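Local coordinates for protein 3,4-dihydroxy-2-butanone 4-phosphate synthase (Candida albicans, PDB 1TKS) that catalyses the conversion of D-ribulose 5-phosphate to formate and 3,4-dihydroxy-2-butanone 4-phosphate, a step of riboflavin biosynthesis, at residues B[167-170]-B[175-178]; B[20-25]-B[182-187]; B[64-69]-B[158-163]; B[111-116]-B[129-134]; B[49-52]-B[57-60]. All blocks are in the same frame, centred on the assembly; numbering follows the deposited sequence.

Contact 1. Residues B[167-170]-B[175-178]; sequences LVRD and MMRL
Leu167 and Met176 lay their side chains across each other at a slant, with Leu167 CB 4.0 Å from Met176 CB. Beyond CG the methionine runs on in an extended line (chi2 -166°), which carries its CE past the leucine and over the backbone of the other segment, 3.4 Å from Val168 O. The same CG of Met176 lies 4.0 Å from Arg169 CG, so one long unbranched chain is flanked by the aliphatic parts of two residues. Val168 and Met175 are related differently: they lie side by side and point the same way. A bend at chi2 (57°) turns the thioether of Met175 round until CE sits 3.4 Å from Val168 CG1, closer than carbons usually pack. Between the two pairs the backbones form a single beta bridge at Val168 and Met175, within the loop that leads from strand 162-166 to helix 178-188. Met176 N donates to Leu167 O over 3.0 Å and nearly straight, at 165°, although it approaches from above the carbonyl plane. Flexible methionines suit such a place because they can follow an uneven surface. Arg169 contributes methylenes here, while its guanidinium forms salt bridges with Asp180 and Asp172. Met175 also packs on Ile101 of the second subunit, and Leu167 and Met176 both rest on Phe184 of helix 178-188.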
# COMPACT_ATOMS: atom_id res chain seq x y z
N LEU B 167 -1.77 -10.44 -5.48
CA LEU B 167 -0.68 -10.73 -6.42
C LEU B 167 -0.88 -9.91 -7.69
O LEU B 167 -1.99 -9.83 -8.22
CB LEU B 167 -0.66 -12.22 -6.77
CG LEU B 167 0.05 -13.13 -5.77
CD1 LEU B 167 -0.37 -14.57 -6.01
CD2 LEU B 167 1.56 -12.97 -5.89
N VAL B 168 0.20 -9.31 -8.18
CA VAL B 168 0.13 -8.51 -9.40
C VAL B 168 1.22 -8.91 -10.38
O VAL B 168 2.35 -9.23 -9.99
CB VAL B 168 0.25 -6.98 -9.11
CG1 VAL B 168 -0.85 -6.54 -8.16
CG2 VAL B 168 1.62 -6.65 -8.55
N ARG B 169 0.88 -8.89 -11.67
CA ARG B 169 1.81 -9.25 -12.74
C ARG B 169 2.86 -8.17 -12.93
O ARG B 169 2.55 -6.98 -12.92
CB ARG B 169 1.05 -9.43 -14.06
CG ARG B 169 0.13 -10.64 -14.11
CD ARG B 169 -0.96 -10.44 -15.16
NE ARG B 169 -0.42 -10.04 -16.46
CZ ARG B 169 0.24 -10.85 -17.27
NH1 ARG B 169 0.70 -10.40 -18.44
NH2 ARG B 169 0.45 -12.12 -16.93
N ASP B 170 4.11 -8.58 -13.13
CA ASP B 170 5.18 -7.62 -13.35
C ASP B 170 5.12 -6.99 -14.74
O ASP B 170 5.59 -5.87 -14.94
CB ASP B 170 6.54 -8.29 -13.14
CG ASP B 170 6.72 -8.81 -11.73
OD1 ASP B 170 6.51 -8.04 -10.78
OD2 ASP B 170 7.05 -10.00 -11.58
N MET B 175 -3.79 -7.78 -11.87
CA MET B 175 -3.89 -8.79 -10.82
C MET B 175 -3.79 -10.18 -11.43
O MET B 175 -4.28 -10.43 -12.53
CB MET B 175 -5.22 -8.64 -10.06
CG MET B 175 -5.14 -7.72 -8.83
SD MET B 175 -4.57 -6.03 -9.16
CE MET B 175 -4.02 -5.52 -7.48
N MET B 176 -3.12 -11.08 -10.72
CA MET B 176 -2.94 -12.44 -11.21
C MET B 176 -4.20 -13.28 -11.11
O MET B 176 -4.79 -13.42 -10.04
CB MET B 176 -1.82 -13.15 -10.45
CG MET B 176 -0.43 -12.63 -10.74
SD MET B 176 0.81 -13.78 -10.13
CE MET B 176 2.15 -12.65 -9.81
N ARG B 177 -4.60 -13.83 -12.26
CA ARG B 177 -5.77 -14.71 -12.36
C ARG B 177 -5.27 -16.10 -11.98
O ARG B 177 -4.09 -16.27 -11.71
CB ARG B 177 -6.29 -14.72 -13.80
CG ARG B 177 -6.61 -13.35 -14.35
CD ARG B 177 -7.89 -12.81 -13.73
NE ARG B 177 -8.24 -11.48 -14.23
CZ ARG B 177 -9.37 -10.84 -13.94
NH1 ARG B 177 -9.60 -9.64 -14.43
NH2 ARG B 177 -10.28 -11.42 -13.16
N LEU B 178 -6.16 -17.10 -12.01
CA LEU B 178 -5.77 -18.46 -11.63
C LEU B 178 -4.55 -18.99 -12.37
O LEU B 178 -3.61 -19.50 -11.75
CB LEU B 178 -6.93 -19.44 -11.80
CG LEU B 178 -6.65 -20.87 -11.32
CD1 LEU B 178 -6.40 -20.87 -9.81
CD2 LEU B 178 -7.82 -21.79 -11.67

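Contact 2. Residues B[20-25]-B[182-187]; sequences FLIVMD and IQFGKK
Ile22 meets the helix with its longer branch: CG1 stands anti to the carbonyl carbon (chi1 -66°), and a nearly extended chi2 of 168° carries CD1 on toward the helix. On the other side Phe184 holds its ring anti to the backbone N (chi1 -170°), which brings the ring's edge beside that methyl. The end of the isoleucine therefore settles against two neighbouring residues of the helix. CD1 of Ile22 lies 3.7 Å from Gly185 CA and 3.8 Å from Gly185 N, touching the bare backbone of the turn. The same methyl is 4.0 Å from Phe184 CD2, near the plane of the ring and at its edge, so it does not lie over the aromatic face.

Glycine suits this position because, with no side chain, it lets the methyl come up to CA and N. The helix keeps its i to i-4 bonds here, Lys186 N to Ile182 O and Lys187 N to Gln183 O, both 3.0 Å. A beta-branched residue is equally at home in the extended backbone of strand 21-24, and all three partners are buried. The contact is purely apolar and small, with 96 Å² buried in total.

Around it, strand 21-24 runs between strands 34-38 and 191-194 of the four-stranded mixed sheet, and helix 178-188 packs against this strand through Gly185 and Phe184. Ile22 also touches Leu35 and Ile192 on the flanking strands and Cys181 one helical turn before Gly185, while the ring of Phe184 meets Tyr53 edge-to-face.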
# COMPACT_ATOMS: atom_id res chain seq x y z
N PHE B 20 3.70 -19.06 2.80
CA PHE B 20 2.61 -18.30 2.23
C PHE B 20 1.69 -19.32 1.57
O PHE B 20 2.08 -20.45 1.30
CB PHE B 20 3.11 -17.38 1.12
CG PHE B 20 3.62 -16.06 1.59
CD1 PHE B 20 4.98 -15.76 1.54
CD2 PHE B 20 2.74 -15.08 2.03
CE1 PHE B 20 5.44 -14.50 1.94
CE2 PHE B 20 3.19 -13.83 2.43
CZ PHE B 20 4.55 -13.54 2.38
N LEU B 21 0.46 -18.90 1.34
CA LEU B 21 -0.52 -19.70 0.63
C LEU B 21 -1.17 -18.73 -0.35
O LEU B 21 -1.39 -17.57 -0.02
CB LEU B 21 -1.59 -20.27 1.57
CG LEU B 21 -1.20 -21.46 2.44
CD1 LEU B 21 -2.37 -21.85 3.33
CD2 LEU B 21 -0.80 -22.63 1.55
N ILE B 22 -1.41 -19.20 -1.57
CA ILE B 22 -2.08 -18.38 -2.56
C ILE B 22 -3.54 -18.77 -2.35
O ILE B 22 -3.87 -19.96 -2.36
CB ILE B 22 -1.64 -18.73 -3.99
CG1 ILE B 22 -0.17 -18.37 -4.17
CG2 ILE B 22 -2.51 -17.99 -5.01
CD1 ILE B 22 0.47 -18.93 -5.43
N VAL B 23 -4.39 -17.78 -2.13
CA VAL B 23 -5.79 -18.04 -1.87
C VAL B 23 -6.74 -17.42 -2.90
O VAL B 23 -6.68 -16.22 -3.15
CB VAL B 23 -6.16 -17.52 -0.45
CG1 VAL B 23 -7.62 -17.77 -0.15
CG2 VAL B 23 -5.27 -18.20 0.59
N MET B 24 -7.60 -18.25 -3.49
CA MET B 24 -8.59 -17.82 -4.47
C MET B 24 -9.95 -17.99 -3.79
O MET B 24 -10.05 -18.68 -2.78
CB MET B 24 -8.59 -18.71 -5.71
CG MET B 24 -7.27 -19.28 -6.13
SD MET B 24 -6.07 -17.99 -6.55
CE MET B 24 -6.56 -17.55 -8.15
N ASP B 25 -10.99 -17.36 -4.34
CA ASP B 25 -12.33 -17.49 -3.77
C ASP B 25 -12.84 -18.92 -3.96
O ASP B 25 -13.37 -19.52 -3.03
CB ASP B 25 -13.31 -16.54 -4.46
CG ASP B 25 -13.16 -15.12 -3.99
OD1 ASP B 25 -12.81 -14.92 -2.81
OD2 ASP B 25 -13.42 -14.20 -4.79
N ILE B 182 -1.10 -20.16 -10.60
CA ILE B 182 -0.58 -21.52 -10.68
C ILE B 182 0.90 -21.42 -11.07
O ILE B 182 1.75 -22.10 -10.49
CB ILE B 182 -1.35 -22.34 -11.74
CG1 ILE B 182 -2.79 -22.55 -11.28
CG2 ILE B 182 -0.64 -23.67 -12.00
CD1 ILE B 182 -3.66 -23.27 -12.28
N GLN B 183 1.19 -20.56 -12.04
CA GLN B 183 2.56 -20.35 -12.49
C GLN B 183 3.42 -19.80 -11.35
O GLN B 183 4.55 -20.25 -11.14
CB GLN B 183 2.56 -19.38 -13.68
CG GLN B 183 3.77 -18.47 -13.77
CD GLN B 183 5.07 -19.22 -13.91
OE1 GLN B 183 5.25 -19.98 -14.86
NE2 GLN B 183 5.98 -19.02 -12.97
N PHE B 184 2.88 -18.83 -10.62
CA PHE B 184 3.58 -18.21 -9.51
C PHE B 184 3.85 -19.24 -8.41
O PHE B 184 4.94 -19.28 -7.83
CB PHE B 184 2.75 -17.05 -8.95
CG PHE B 184 3.48 -16.20 -7.95
CD1 PHE B 184 4.28 -15.14 -8.37
CD2 PHE B 184 3.39 -16.47 -6.59
CE1 PHE B 184 4.99 -14.37 -7.45
CE2 PHE B 184 4.09 -15.71 -5.66
CZ PHE B 184 4.89 -14.65 -6.09
N GLY B 185 2.85 -20.07 -8.14
CA GLY B 185 2.99 -21.09 -7.12
C GLY B 185 4.09 -22.09 -7.44
O GLY B 185 4.87 -22.46 -6.57
N LYS B 186 4.16 -22.52 -8.70
CA LYS B 186 5.19 -23.48 -9.09
C LYS B 186 6.59 -22.86 -9.08
O LYS B 186 7.55 -23.49 -8.65
CB LYS B 186 4.89 -24.05 -10.47
CG LYS B 186 3.64 -24.93 -10.51
CD LYS B 186 3.42 -25.54 -11.88
CE LYS B 186 4.54 -26.50 -12.26
NZ LYS B 186 4.41 -26.97 -13.67
N LYS B 187 6.69 -21.61 -9.53
CA LYS B 187 7.98 -20.94 -9.56
C LYS B 187 8.55 -20.70 -8.17
O LYS B 187 9.75 -20.85 -7.95
CB LYS B 187 7.85 -19.60 -10.29
CG LYS B 187 9.15 -18.80 -10.35
CD LYS B 187 8.97 -17.52 -11.14
CE LYS B 187 10.25 -16.72 -11.20
NZ LYS B 187 10.09 -15.51 -12.05

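Contact 3. Residues B[64-69]-B[158-163]; sequences EERANQ and LQPAGV
Arg66 reaches from helix 64-69 to the amide of Gln159, and its NH1 lies 2.8 Å from Gln159 OE1. The distance is short, but the angle at the hydrogen is 130°, so the bond is weak. OE1 sits at the edge of the guanidinium, near its plane. The two flat groups are turned 26° apart, although the side chains that carry them cross at about a right angle. Beside this bond, Pro160 CD stands 4.1 Å from Arg66 NH1, an apolar neighbour set obliquely to the guanidinium.

The bend of the arginine explains the approach. CG leaves anti to the backbone N (chi1 176°), and the bends at chi2 and chi3 turn the guanidinium toward the end of helix 103-114. There Arg66 NH2 donates to Ala114 O, the strongest polar partner of this side chain, and weakly to Leu113 O. On the other side, Gln159 is steadied by its own backbone N, which bonds to Glu40, and by its side chain packing on Pro116. Pro160 is the centre of an inverse gamma turn, closed by Ala161 N and Gln159 O at 2.6 Å, just before the chain enters strand 162-166.

A planar donor with several N-H groups suits a place where separate acceptors lie within reach of one side chain. Arg66 links a helix terminus, whose carbonyls would lie at the negative end of the helix dipole, to a neutral amide on the approach to a strand. Its positive charge is thus probably eased by carbonyl oxygens of the helix end and by the amide of Gln159.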
# COMPACT_ATOMS: atom_id res chain seq x y z
N GLU B 64 -12.33 -9.26 15.35
CA GLU B 64 -12.90 -8.03 15.91
C GLU B 64 -12.52 -7.92 17.39
O GLU B 64 -12.22 -6.83 17.88
CB GLU B 64 -14.43 -8.04 15.77
CG GLU B 64 -14.91 -7.56 14.40
CD GLU B 64 -16.41 -7.69 14.21
OE1 GLU B 64 -17.15 -7.65 15.22
OE2 GLU B 64 -16.86 -7.81 13.05
N GLU B 65 -12.52 -9.05 18.09
CA GLU B 65 -12.18 -9.06 19.50
C GLU B 65 -10.76 -8.57 19.74
O GLU B 65 -10.50 -7.80 20.67
CB GLU B 65 -12.37 -10.46 20.10
CG GLU B 65 -12.88 -10.41 21.54
CD GLU B 65 -13.07 -11.78 22.16
OE1 GLU B 65 -13.55 -12.71 21.47
OE2 GLU B 65 -12.76 -11.92 23.36
N ARG B 66 -9.83 -9.00 18.88
CA ARG B 66 -8.44 -8.59 19.01
C ARG B 66 -8.27 -7.11 18.67
O ARG B 66 -7.58 -6.38 19.38
CB ARG B 66 -7.54 -9.44 18.10
CG ARG B 66 -6.07 -9.01 18.11
CD ARG B 66 -5.48 -9.07 19.52
NE ARG B 66 -5.20 -10.44 19.95
CZ ARG B 66 -4.17 -11.16 19.52
NH1 ARG B 66 -3.99 -12.40 19.97
NH2 ARG B 66 -3.31 -10.65 18.65
N ALA B 67 -8.89 -6.67 17.58
CA ALA B 67 -8.80 -5.28 17.17
C ALA B 67 -9.32 -4.39 18.30
O ALA B 67 -8.76 -3.32 18.57
CB ALA B 67 -9.60 -5.04 15.89
N ASN B 68 -10.38 -4.84 18.98
CA ASN B 68 -10.94 -4.07 20.09
C ASN B 68 -9.95 -3.98 21.25
O ASN B 68 -9.81 -2.93 21.88
CB ASN B 68 -12.26 -4.70 20.58
CG ASN B 68 -13.40 -4.51 19.59
OD1 ASN B 68 -13.40 -3.57 18.79
ND2 ASN B 68 -14.39 -5.39 19.65
N GLN B 69 -9.28 -5.09 21.54
CA GLN B 69 -8.31 -5.12 22.64
C GLN B 69 -7.16 -4.16 22.38
O GLN B 69 -6.68 -3.49 23.29
CB GLN B 69 -7.75 -6.54 22.82
CG GLN B 69 -6.80 -6.68 24.00
CD GLN B 69 -6.33 -8.10 24.23
OE1 GLN B 69 -5.55 -8.64 23.44
NE2 GLN B 69 -6.81 -8.72 25.30
N LEU B 158 -2.42 -21.01 15.58
CA LEU B 158 -1.70 -19.76 15.79
C LEU B 158 -2.62 -18.62 16.26
O LEU B 158 -3.83 -18.80 16.39
CB LEU B 158 -1.01 -19.37 14.48
CG LEU B 158 -0.02 -20.38 13.89
CD1 LEU B 158 0.34 -20.01 12.45
CD2 LEU B 158 1.23 -20.43 14.76
N GLN B 159 -2.04 -17.46 16.54
CA GLN B 159 -2.83 -16.31 16.97
C GLN B 159 -3.79 -15.97 15.83
O GLN B 159 -3.44 -16.11 14.66
CB GLN B 159 -1.93 -15.10 17.27
CG GLN B 159 -0.99 -15.30 18.45
CD GLN B 159 -1.72 -15.53 19.76
OE1 GLN B 159 -2.71 -14.86 20.06
NE2 GLN B 159 -1.24 -16.48 20.55
N PRO B 160 -5.02 -15.52 16.16
CA PRO B 160 -6.03 -15.17 15.16
C PRO B 160 -5.66 -13.91 14.38
O PRO B 160 -6.37 -12.90 14.42
CB PRO B 160 -7.29 -14.98 16.00
CG PRO B 160 -6.73 -14.42 17.28
CD PRO B 160 -5.54 -15.32 17.52
N ALA B 161 -4.56 -13.99 13.65
CA ALA B 161 -4.07 -12.85 12.88
C ALA B 161 -3.32 -13.32 11.65
O ALA B 161 -2.55 -14.28 11.71
CB ALA B 161 -3.15 -12.01 13.76
N GLY B 162 -3.56 -12.65 10.53
CA GLY B 162 -2.87 -13.00 9.30
C GLY B 162 -2.43 -11.74 8.58
O GLY B 162 -2.63 -10.63 9.07
N VAL B 163 -1.80 -11.91 7.42
CA VAL B 163 -1.35 -10.76 6.64
C VAL B 163 -1.62 -11.13 5.18
O VAL B 163 -1.38 -12.27 4.77
CB VAL B 163 0.16 -10.45 6.89
CG1 VAL B 163 1.01 -11.68 6.61
CG2 VAL B 163 0.60 -9.28 6.02

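Contact 4. Residues B[111-116]-B[129-134]; sequences RSLANP and ILPLRA
Apolar contact accounts for everything that joins Leu113 to the strand, and a single methyl does the touching. Leu113 CD1 lies 3.9 Å from Ile129 CG2 and 4.2 Å from Pro131 CG. Toward Ile129 the leucine slides past in the opposite direction; with Pro131 it crosses at about a right angle. Leu113 holds CG anti to its carbonyl carbon (chi1 -70°), and an extended chi2 of 162° sends CD1 to both partners. Ile129 and Pro131 stand two apart in strand 129-134, so both project from the face turned to the helix. The beta-branched isoleucine fits an extended backbone, and the longer leucine reaches across from the helix. Pro131 has no N-H, but its rigid ring offers an apolar surface and its O bonds to Thr88.

Backbone hydrogen bonds serve each segment separately. Within 111-116 Asn115 N bonds to Arg111 O at 3.0 Å as the helix ends, and the strand pairs through Leu130 and Leu132 with Val60.

The layout is that of a helix lying on a sheet: the last turn of helix 103-114 sets Leu113 on the two-stranded parallel sheet of 59-63 and 129-134, where it also touches Val60, as in an alpha/beta layered fold.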
# COMPACT_ATOMS: atom_id res chain seq x y z
N ARG B 111 3.77 -8.64 13.12
CA ARG B 111 3.99 -9.65 14.15
C ARG B 111 3.47 -9.13 15.49
O ARG B 111 2.92 -9.89 16.29
CB ARG B 111 5.49 -9.99 14.27
CG ARG B 111 6.11 -10.63 13.02
CD ARG B 111 7.46 -11.26 13.34
NE ARG B 111 8.41 -10.29 13.90
CZ ARG B 111 9.14 -9.44 13.18
NH1 ARG B 111 9.05 -9.43 11.85
NH2 ARG B 111 9.95 -8.59 13.79
N SER B 112 3.64 -7.83 15.72
CA SER B 112 3.20 -7.21 16.96
C SER B 112 1.68 -7.23 17.09
O SER B 112 1.15 -7.36 18.20
CB SER B 112 3.73 -5.78 17.04
OG SER B 112 5.15 -5.77 17.05
N LEU B 113 0.97 -7.10 15.98
CA LEU B 113 -0.48 -7.14 16.06
C LEU B 113 -0.94 -8.53 16.46
O LEU B 113 -1.99 -8.70 17.08
CB LEU B 113 -1.11 -6.73 14.72
CG LEU B 113 -0.95 -5.24 14.38
CD1 LEU B 113 -1.19 -5.01 12.90
CD2 LEU B 113 -1.91 -4.41 15.22
N ALA B 114 -0.14 -9.54 16.12
CA ALA B 114 -0.51 -10.91 16.47
C ALA B 114 -0.09 -11.27 17.90
O ALA B 114 -0.74 -12.09 18.55
CB ALA B 114 0.12 -11.89 15.49
N ASN B 115 0.99 -10.65 18.39
CA ASN B 115 1.51 -10.93 19.73
C ASN B 115 0.50 -10.64 20.85
O ASN B 115 0.07 -9.51 21.03
CB ASN B 115 2.78 -10.12 19.98
CG ASN B 115 3.61 -10.67 21.13
OD1 ASN B 115 3.08 -10.99 22.19
ND2 ASN B 115 4.92 -10.76 20.92
N PRO B 116 0.13 -11.68 21.62
CA PRO B 116 -0.83 -11.55 22.73
C PRO B 116 -0.41 -10.55 23.81
O PRO B 116 -1.25 -10.03 24.53
CB PRO B 116 -0.91 -12.97 23.29
CG PRO B 116 -0.56 -13.82 22.13
CD PRO B 116 0.57 -13.07 21.48
N ILE B 129 0.50 0.15 8.28
CA ILE B 129 -0.12 -1.17 8.17
C ILE B 129 -1.63 -0.97 8.26
O ILE B 129 -2.11 -0.14 9.04
CB ILE B 129 0.34 -2.13 9.29
CG1 ILE B 129 1.72 -2.70 8.94
CG2 ILE B 129 -0.67 -3.26 9.48
CD1 ILE B 129 1.74 -3.61 7.72
N LEU B 130 -2.37 -1.72 7.45
CA LEU B 130 -3.82 -1.65 7.41
C LEU B 130 -4.49 -2.86 8.08
O LEU B 130 -4.73 -3.88 7.42
CB LEU B 130 -4.28 -1.55 5.95
CG LEU B 130 -3.86 -0.31 5.14
CD1 LEU B 130 -3.25 -0.74 3.80
CD2 LEU B 130 -5.07 0.60 4.91
N PRO B 131 -4.80 -2.77 9.38
CA PRO B 131 -5.45 -3.90 10.05
C PRO B 131 -6.87 -4.05 9.51
O PRO B 131 -7.51 -3.06 9.15
CB PRO B 131 -5.46 -3.48 11.53
CG PRO B 131 -4.31 -2.51 11.64
CD PRO B 131 -4.43 -1.72 10.35
N LEU B 132 -7.36 -5.28 9.45
CA LEU B 132 -8.71 -5.56 8.96
C LEU B 132 -9.46 -6.35 10.03
O LEU B 132 -8.89 -7.22 10.66
CB LEU B 132 -8.67 -6.38 7.67
CG LEU B 132 -7.87 -5.79 6.51
CD1 LEU B 132 -8.10 -6.63 5.26
CD2 LEU B 132 -8.29 -4.35 6.27
N ARG B 133 -10.74 -6.03 10.22
CA ARG B 133 -11.54 -6.72 11.22
C ARG B 133 -12.36 -7.88 10.67
O ARG B 133 -13.31 -7.68 9.92
CB ARG B 133 -12.48 -5.72 11.91
CG ARG B 133 -11.76 -4.64 12.70
CD ARG B 133 -12.75 -3.74 13.42
NE ARG B 133 -13.45 -4.47 14.47
CZ ARG B 133 -14.27 -3.93 15.36
NH1 ARG B 133 -14.51 -2.63 15.34
NH2 ARG B 133 -14.85 -4.69 16.28
N ALA B 134 -11.99 -9.10 11.05
CA ALA B 134 -12.71 -10.29 10.60
C ALA B 134 -13.94 -10.49 11.48
O ALA B 134 -13.86 -10.42 12.71
CB ALA B 134 -11.80 -11.51 10.69

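Contact 5. Residues B[49-52]-B[57-60]; sequences FLVR and YVCV
This is a buried, wholly apolar contact between the end of helix 44-52 and the chain entering strand 59-63, where Val58 fits against Leu50 and Val51. The two gamma methyls of Val58 divide the work. CG1 meets Leu50 CD2 at 4.0 Å, the two side chains reaching toward each other tip to tip. CG2 lies 4.1 Å from Val51 CG2, and here the side chains cross at about a right angle. The division follows from the torsion of Val58, chi1 -179°, which sets CG1 anti to the backbone N and CG2 anti to the carbonyl carbon. Leu50, with CG anti to its backbone N and chi2 57°, turns CD2 to the first of these methyls.

The chain thus passes from a helix through a short loop into a strand, a helix-to-strand connection of an alpha/beta fold, and Val58, just ahead of the strand, packs back on the helix it follows. Residues of this kind suit the site: valine is compact and beta-branched, at home in an extended chain, while leucine is longer and reaches across from the helix. Both Leu50 and Val58 also pack on Val163 and Cys165 of strand 162-166, and Arg106 of helix 103-114 lies against Val51 and Val58. Val51 also packs on Ser55 of the second subunit, and Tyr57 on Gly127 of that subunit.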
# COMPACT_ATOMS: atom_id res chain seq x y z
N PHE B 49 9.14 -9.96 0.16
CA PHE B 49 8.64 -10.83 -0.90
C PHE B 49 7.19 -10.46 -1.19
O PHE B 49 6.81 -10.29 -2.35
CB PHE B 49 8.73 -12.29 -0.46
CG PHE B 49 8.27 -13.27 -1.51
CD1 PHE B 49 9.16 -13.74 -2.48
CD2 PHE B 49 6.97 -13.75 -1.50
CE1 PHE B 49 8.75 -14.67 -3.43
CE2 PHE B 49 6.54 -14.68 -2.45
CZ PHE B 49 7.44 -15.15 -3.42
N LEU B 50 6.39 -10.34 -0.14
CA LEU B 50 4.98 -10.00 -0.30
C LEU B 50 4.82 -8.68 -1.06
O LEU B 50 4.04 -8.59 -2.00
CB LEU B 50 4.31 -9.90 1.08
CG LEU B 50 2.81 -9.55 1.07
CD1 LEU B 50 2.04 -10.57 0.24
CD2 LEU B 50 2.28 -9.52 2.50
N VAL B 51 5.56 -7.65 -0.64
CA VAL B 51 5.49 -6.35 -1.30
C VAL B 51 5.96 -6.42 -2.75
O VAL B 51 5.32 -5.87 -3.64
CB VAL B 51 6.33 -5.29 -0.53
CG1 VAL B 51 6.41 -4.00 -1.33
CG2 VAL B 51 5.69 -5.02 0.82
N ARG B 52 7.07 -7.11 -2.98
CA ARG B 52 7.64 -7.23 -4.32
C ARG B 52 6.68 -7.75 -5.39
O ARG B 52 6.69 -7.27 -6.53
CB ARG B 52 8.88 -8.13 -4.28
CG ARG B 52 9.36 -8.60 -5.64
CD ARG B 52 9.99 -7.49 -6.47
NE ARG B 52 10.41 -8.01 -7.77
CZ ARG B 52 9.57 -8.26 -8.78
NH1 ARG B 52 8.28 -8.01 -8.64
NH2 ARG B 52 10.03 -8.77 -9.91
N TYR B 57 -0.43 -2.77 -0.86
CA TYR B 57 -1.42 -2.29 0.10
C TYR B 57 -1.58 -3.46 1.08
O TYR B 57 -2.60 -4.15 1.07
CB TYR B 57 -2.75 -2.00 -0.62
CG TYR B 57 -3.61 -0.94 0.02
CD1 TYR B 57 -3.15 0.37 0.15
CD2 TYR B 57 -4.90 -1.23 0.47
CE1 TYR B 57 -3.95 1.36 0.71
CE2 TYR B 57 -5.71 -0.24 1.04
CZ TYR B 57 -5.22 1.05 1.16
OH TYR B 57 -6.00 2.05 1.71
N VAL B 58 -0.57 -3.66 1.91
CA VAL B 58 -0.54 -4.78 2.85
C VAL B 58 -1.47 -4.63 4.04
O VAL B 58 -1.39 -3.67 4.81
CB VAL B 58 0.91 -5.03 3.34
CG1 VAL B 58 0.94 -6.20 4.31
CG2 VAL B 58 1.81 -5.33 2.15
N CYS B 59 -2.36 -5.62 4.19
CA CYS B 59 -3.35 -5.64 5.26
C CYS B 59 -3.12 -6.75 6.27
O CYS B 59 -2.54 -7.80 5.94
CB CYS B 59 -4.74 -5.77 4.65
SG CYS B 59 -5.20 -4.39 3.56
N VAL B 60 -3.58 -6.53 7.49
CA VAL B 60 -3.41 -7.50 8.55
C VAL B 60 -4.75 -7.88 9.18
O VAL B 60 -5.25 -7.19 10.07
CB VAL B 60 -2.45 -6.98 9.64
CG1 VAL B 60 -2.37 -7.98 10.79
CG2 VAL B 60 -1.06 -6.76 9.04

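Overall arrangement
Contacts 1, 2 and 5 adjoin one another: Leu178 CA of contact 1 lies 3.7 Å from Met24 CE of contact 2, and Phe184 CZ of contact 2 lies 3.7 Å from Phe49 CZ of contact 5. A salt bridge of 2.8 Å joins Asp170 OD1 to Arg52 NH1. Contacts 3 and 4, with centres 6 Å apart, form a second group, where Glu64 N probably bonds to Ala134 O (3.3 Å). Gly162 O lies 3.2 Å from Val60 CG1, joining contacts 3 and 5, and Leu132 CD1 lies 3.5 Å from Cys59 CB, joining contacts 4 and 5. Leu167 and Ile22 have side chains about 6 and 7 Å from that of Asp34, which probably binds the substrate; Pro131's is about 9 Å from that of Thr146, which probably binds it as well.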